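Local coordinates for DNA repair protein XRCC1 (Mus musculus, PDB 3PC6) that scaffolds DNA single-strand break repair by assembling repair proteins and binding poly-ADP-ribose, and contributes here its second BRCT domain, a protein-interaction module, at residues 37-40 with 45-48; 13-18 with 25-30. One frame throughout, in Å; residues are numbered along the deposited sequence.

Overall arrangement
The two contacts illustrate how an inner and an outer strand of a BRCT sheet are joined to the elements that follow them. Their centres lie 10 Å apart, and they follow each other along the chain: interaction 2 packs strand 12-16 on helix 23-33, and interaction 1 then ties E39, just beyond L38, to the connection leading into strand 48-51. They meet directly where the two strands run side by side, with E37 O 2.8 Å from F13 N and E39 N 2.8 Å from F13 O, both probable hydrogen bonds. L38, from the 37-40 segment, turns to L15 and I28 of interaction 2, while E39 faces the loop.

Interaction 1: residues 37-40 with 45-48; sequences ELED and RVQF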
loop_
_atom_site.group_PDB
_atom_site.type_symbol
_atom_site.label_atom_id
_atom_site.label_comp_id
_atom_site.label_asym_id
_atom_site.label_seq_id
_atom_site.Cartn_x
_atom_site.Cartn_y
_atom_site.Cartn_z
ATOM N N GLU B 37 -0.576 5.039 -7.668
ATOM C CA GLU B 37 0.494 5.651 -6.893
ATOM C C GLU B 37 -0.072 6.574 -5.818
ATOM O O GLU B 37 -0.781 7.529 -6.121
ATOM C CB GLU B 37 1.444 6.438 -7.799
ATOM C CG GLU B 37 2.106 5.596 -8.893
ATOM N N LEU B 38 0.252 6.290 -4.567
ATOM C CA LEU B 38 -0.163 7.159 -3.472
ATOM C C LEU B 38 0.851 8.267 -3.247
ATOM O O LEU B 38 2.059 8.051 -3.332
ATOM C CB LEU B 38 -0.356 6.352 -2.188
ATOM C CG LEU B 38 -1.602 5.469 -2.188
ATOM C CD1 LEU B 38 -1.430 4.333 -1.192
ATOM C CD2 LEU B 38 -2.843 6.300 -1.868
ATOM N N GLU B 39 0.345 9.457 -2.968
ATOM C CA GLU B 39 1.178 10.600 -2.640
ATOM C C GLU B 39 0.904 10.969 -1.180
ATOM O O GLU B 39 -0.248 10.978 -0.740
ATOM C CB GLU B 39 0.841 11.775 -3.569
ATOM C CG GLU B 39 1.114 11.516 -5.061
ATOM C CD GLU B 39 2.603 11.371 -5.390
ATOM O OE1 GLU B 39 3.440 11.871 -4.614
ATOM O OE2 GLU B 39 2.934 10.763 -6.433
ATOM N N ASP B 40 1.954 11.265 -0.426
ATOM C CA ASP B 40 1.791 11.626 0.980
ATOM C C ASP B 40 1.582 13.129 1.152
ATOM O O ASP B 40 1.245 13.599 2.238
ATOM C CB ASP B 40 2.993 11.152 1.804
ATOM C CG ASP B 40 3.125 9.644 1.819
ATOM O OD1 ASP B 40 2.080 8.952 1.738
ATOM O OD2 ASP B 40 4.270 9.150 1.907
ATOM N N ARG B 45 2.030 16.063 -8.765
ATOM C CA ARG B 45 1.735 14.752 -9.342
ATOM C C ARG B 45 0.338 14.235 -9.003
ATOM O O ARG B 45 -0.170 13.339 -9.676
ATOM C CB ARG B 45 2.790 13.713 -8.922
ATOM C CG ARG B 45 4.215 14.065 -9.334
ATOM C CD ARG B 45 5.155 12.869 -9.207
ATOM N NE ARG B 45 5.208 12.335 -7.845
ATOM C CZ ARG B 45 5.882 12.900 -6.845
ATOM N NH1 ARG B 45 6.556 14.026 -7.046
ATOM N NH2 ARG B 45 5.878 12.343 -5.640
ATOM N N VAL B 46 -0.274 14.782 -7.955
ATOM C CA VAL B 46 -1.607 14.338 -7.541
ATOM C C VAL B 46 -2.675 14.588 -8.623
ATOM O O VAL B 46 -2.749 15.671 -9.203
ATOM C CB VAL B 46 -2.036 14.999 -6.210
ATOM C CG1 VAL B 46 -3.478 14.619 -5.847
ATOM C CG2 VAL B 46 -1.072 14.605 -5.092
ATOM N N GLN B 47 -3.490 13.568 -8.884
ATOM C CA GLN B 47 -4.577 13.660 -9.840
ATOM C C GLN B 47 -5.956 13.470 -9.195
ATOM O O GLN B 47 -6.935 14.089 -9.629
ATOM C CB GLN B 47 -4.358 12.650 -10.967
ATOM C CG GLN B 47 -3.043 12.873 -11.711
ATOM C CD GLN B 47 -2.649 11.697 -12.591
ATOM O OE1 GLN B 47 -2.869 10.544 -12.233
ATOM N NE2 GLN B 47 -2.059 11.987 -13.746
ATOM N N PHE B 48 -6.025 12.624 -8.164
ATOM C CA PHE B 48 -7.275 12.324 -7.471
ATOM C C PHE B 48 -7.148 12.533 -5.968
ATOM O O PHE B 48 -6.296 11.937 -5.322
ATOM C CB PHE B 48 -7.723 10.881 -7.743
ATOM C CG PHE B 48 -7.889 10.589 -9.196
ATOM C CD1 PHE B 48 -6.858 10.019 -9.921
ATOM C CD2 PHE B 48 -9.057 10.959 -9.859
ATOM C CE1 PHE B 48 -6.994 9.786 -11.287
ATOM C CE2 PHE B 48 -9.206 10.724 -11.229
ATOM C CZ PHE B 48 -8.169 10.142 -11.944
#
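E39 and R45 form a salt bridge across the loop that leads from strand 37-38 to strand 48-51 of this BRCT domain. E39 OE1 lies 2.7 Å from R45 NH2, while R45 NE donates a hydrogen bond of 3.1 Å to E39 OE2. The pairing is skewed: the carboxylate and guanidinium planes stand 69° apart, and NE meets OE2 from above the carboxylate plane, with a bent N-H...O angle of 140°. A bend at chi3 (-59°) turns the guanidinium of R45 back toward the acid; the two side chains cross at about a right angle.

Apolar contact comes from the root of the same glutamate. V46 CG2 rests 3.7 Å from E39 CB and reaches CG as well, the two side chains sliding past each other in opposite directions; V46 also touches F14 and L69.

Further hydrogen bonds grip the carboxylate, OE1 from N43 ND2 within the loop and OE2 with H12 ND1 of the neighbouring strand. Replacing E39 by an alanine removes the carboxylate and is likely to leave R45 without its charge partner, its guanidinium able to swing, and N43 and H12 without a shared mate. With several polar partners fixing its rotation, the carboxylate is likely to be stabilised as an anion, joining loop and sheet edge through charge.

Interaction 2: residues 13-18 with 25-30; sequences FFLYGE and RRLIRY
L15 reaches out from strand 12-16 and lays its CD1 methyl against two consecutive residues of helix 23-33, L27 and I28. This is the first half of a beta-alpha-beta unit, in which strand 12-16, helix 23-33 and the parallel strand 37-38 follow in sequence, part of the four-stranded parallel sheet at the heart of the BRCT fold. The principle at work is economical: one methyl of a branched side chain on an inner strand bridges two adjacent helical residues.

The two helical partners offer different parts of themselves. L27, whose first side-chain bond heads toward the strand, presents CB, 4.0 Å from L15 CD1; the L27 side chain also touches F19 and P74 in loops and I77 of helix 75-83. I28 sets off to one side but comes closer with CG1, a methylene of its longer branch. In L15, CG stands anti to the carbonyl carbon (chi1 -57°), and the extended chi2 of -178° carries CD1 onward to the helix. No hydrogen bond crosses this buried interface, which is held by apolar contact.

L38 of strand 37-38 touches both L15 and I28, and I50 of strand 48-51 also meets L15, so the neighbouring strands add to the same hydrophobic layer. Farther round the helix, R25 and R29 are hydrogen-bonded to N35 and A33 of the second subunit, so the same helix serves the dimer. At the centre of the contact, L15 CD1 stands 3.5 Å from I28 CG1.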
loop_
_atom_site.group_PDB
_atom_site.type_symbol
_atom_site.label_atom_id
_atom_site.label_comp_id
_atom_site.label_asym_id
_atom_site.label_seq_id
_atom_site.Cartn_x
_atom_site.Cartn_y
_atom_site.Cartn_z
ATOM N N PHE B 13 -2.903 9.283 -6.328
ATOM C CA PHE B 13 -3.980 9.556 -5.380
ATOM C C PHE B 13 -3.440 10.220 -4.121
ATOM O O PHE B 13 -2.334 9.909 -3.673
ATOM C CB PHE B 13 -4.677 8.249 -4.963
ATOM C CG PHE B 13 -5.252 7.459 -6.112
ATOM C CD1 PHE B 13 -4.421 6.795 -7.007
ATOM C CD2 PHE B 13 -6.621 7.355 -6.273
ATOM C CE1 PHE B 13 -4.949 6.060 -8.063
ATOM C CE2 PHE B 13 -7.159 6.631 -7.320
ATOM C CZ PHE B 13 -6.320 5.977 -8.219
ATOM N N PHE B 14 -4.226 11.126 -3.557
ATOM C CA PHE B 14 -3.988 11.661 -2.224
ATOM C C PHE B 14 -5.221 11.348 -1.371
ATOM O O PHE B 14 -6.344 11.665 -1.757
ATOM C CB PHE B 14 -3.764 13.169 -2.288
ATOM C CG PHE B 14 -3.551 13.806 -0.949
ATOM C CD1 PHE B 14 -2.299 13.805 -0.355
ATOM C CD2 PHE B 14 -4.603 14.428 -0.288
ATOM C CE1 PHE B 14 -2.104 14.405 0.886
ATOM C CE2 PHE B 14 -4.419 15.022 0.949
ATOM C CZ PHE B 14 -3.164 15.005 1.540
ATOM N N LEU B 15 -5.025 10.697 -0.231
ATOM C CA LEU B 15 -6.151 10.372 0.636
ATOM C C LEU B 15 -6.339 11.517 1.626
ATOM O O LEU B 15 -5.498 11.773 2.493
ATOM C CB LEU B 15 -5.935 9.022 1.350
ATOM C CG LEU B 15 -5.705 7.824 0.405
ATOM C CD1 LEU B 15 -5.555 6.506 1.198
ATOM C CD2 LEU B 15 -6.811 7.685 -0.643
ATOM N N TYR B 16 -7.431 12.242 1.471
ATOM C CA TYR B 16 -7.635 13.428 2.291
ATOM C C TYR B 16 -8.381 13.074 3.570
ATOM O O TYR B 16 -9.472 12.523 3.521
ATOM C CB TYR B 16 -8.398 14.486 1.492
ATOM C CG TYR B 16 -8.846 15.665 2.325
ATOM C CD1 TYR B 16 -8.091 16.826 2.384
ATOM C CD2 TYR B 16 -10.021 15.606 3.061
ATOM C CE1 TYR B 16 -8.502 17.906 3.157
ATOM C CE2 TYR B 16 -10.440 16.677 3.842
ATOM C CZ TYR B 16 -9.680 17.822 3.884
ATOM O OH TYR B 16 -10.101 18.883 4.656
ATOM N N GLY B 17 -7.771 13.367 4.713
ATOM C CA GLY B 17 -8.463 13.301 5.984
ATOM C C GLY B 17 -8.801 11.929 6.515
ATOM O O GLY B 17 -8.140 10.924 6.199
ATOM N N GLU B 18 -9.859 11.889 7.326
ATOM C CA GLU B 18 -10.229 10.694 8.066
ATOM C C GLU B 18 -11.348 9.886 7.417
ATOM O O GLU B 18 -12.231 10.428 6.746
ATOM C CB GLU B 18 -10.604 11.063 9.505
ATOM C CG GLU B 18 -9.451 11.681 10.272
ATOM C CD GLU B 18 -9.807 12.010 11.708
ATOM O OE1 GLU B 18 -10.980 12.360 11.967
ATOM O OE2 GLU B 18 -8.910 11.925 12.574
ATOM N N ARG B 25 -6.948 2.293 5.553
ATOM C CA ARG B 25 -6.063 1.186 5.200
ATOM C C ARG B 25 -6.592 0.402 3.992
ATOM O O ARG B 25 -5.827 -0.076 3.145
ATOM C CB ARG B 25 -5.895 0.248 6.406
ATOM C CG ARG B 25 -5.058 -0.957 6.100
ATOM C CD ARG B 25 -4.701 -1.706 7.370
ATOM N NE ARG B 25 -3.808 -2.812 7.068
ATOM C CZ ARG B 25 -4.211 -3.956 6.529
ATOM N NH1 ARG B 25 -5.497 -4.134 6.243
ATOM N NH2 ARG B 25 -3.331 -4.920 6.282
ATOM N N ARG B 26 -7.906 0.255 3.917
ATOM C CA ARG B 26 -8.502 -0.464 2.789
ATOM C C ARG B 26 -8.327 0.291 1.466
ATOM O O ARG B 26 -8.063 -0.325 0.432
ATOM C CB ARG B 26 -9.979 -0.794 3.063
ATOM C CG ARG B 26 -10.638 -1.598 1.944
ATOM C CD ARG B 26 -11.931 -2.289 2.381
ATOM N NE ARG B 26 -12.984 -1.339 2.733
ATOM C CZ ARG B 26 -13.387 -1.099 3.980
ATOM N NH1 ARG B 26 -12.828 -1.751 4.992
ATOM N NH2 ARG B 26 -14.351 -0.215 4.217
ATOM N N LEU B 27 -8.468 1.619 1.497
ATOM C CA LEU B 27 -8.216 2.449 0.322
ATOM C C LEU B 27 -6.772 2.335 -0.138
ATOM O O LEU B 27 -6.493 2.192 -1.329
ATOM C CB LEU B 27 -8.534 3.924 0.618
ATOM C CG LEU B 27 -10.013 4.276 0.746
ATOM C CD1 LEU B 27 -10.189 5.638 1.400
ATOM C CD2 LEU B 27 -10.672 4.239 -0.638
ATOM N N ILE B 28 -5.848 2.423 0.807
ATOM C CA ILE B 28 -4.440 2.247 0.482
ATOM C C ILE B 28 -4.248 0.883 -0.184
ATOM O O ILE B 28 -3.543 0.766 -1.177
ATOM C CB ILE B 28 -3.564 2.351 1.743
ATOM C CG1 ILE B 28 -3.496 3.805 2.218
ATOM C CG2 ILE B 28 -2.165 1.845 1.468
ATOM C CD1 ILE B 28 -2.968 3.936 3.667
ATOM N N ARG B 29 -4.899 -0.142 0.358
ATOM C CA ARG B 29 -4.788 -1.497 -0.188
ATOM C C ARG B 29 -5.237 -1.606 -1.644
ATOM O O ARG B 29 -4.517 -2.159 -2.477
ATOM C CB ARG B 29 -5.559 -2.496 0.679
ATOM C CG ARG B 29 -5.419 -3.937 0.241
ATOM C CD ARG B 29 -6.225 -4.882 1.124
ATOM N NE ARG B 29 -6.081 -6.243 0.627
ATOM C CZ ARG B 29 -6.824 -7.283 0.991
ATOM N NH1 ARG B 29 -7.794 -7.143 1.883
ATOM N NH2 ARG B 29 -6.583 -8.475 0.455
ATOM N N TYR B 30 -6.424 -1.085 -1.954
ATOM C CA TYR B 30 -6.955 -1.173 -3.316
ATOM C C TYR B 30 -6.183 -0.295 -4.290
ATOM O O TYR B 30 -5.838 -0.726 -5.391
ATOM C CB TYR B 30 -8.432 -0.796 -3.362
ATOM C CG TYR B 30 -9.342 -1.737 -2.613
ATOM C CD1 TYR B 30 -8.942 -3.026 -2.304
ATOM C CD2 TYR B 30 -10.616 -1.330 -2.223
ATOM C CE1 TYR B 30 -9.781 -3.890 -1.607
ATOM C CE2 TYR B 30 -11.463 -2.179 -1.538
ATOM C CZ TYR B 30 -11.044 -3.458 -1.231
ATOM O OH TYR B 30 -11.897 -4.299 -0.548
#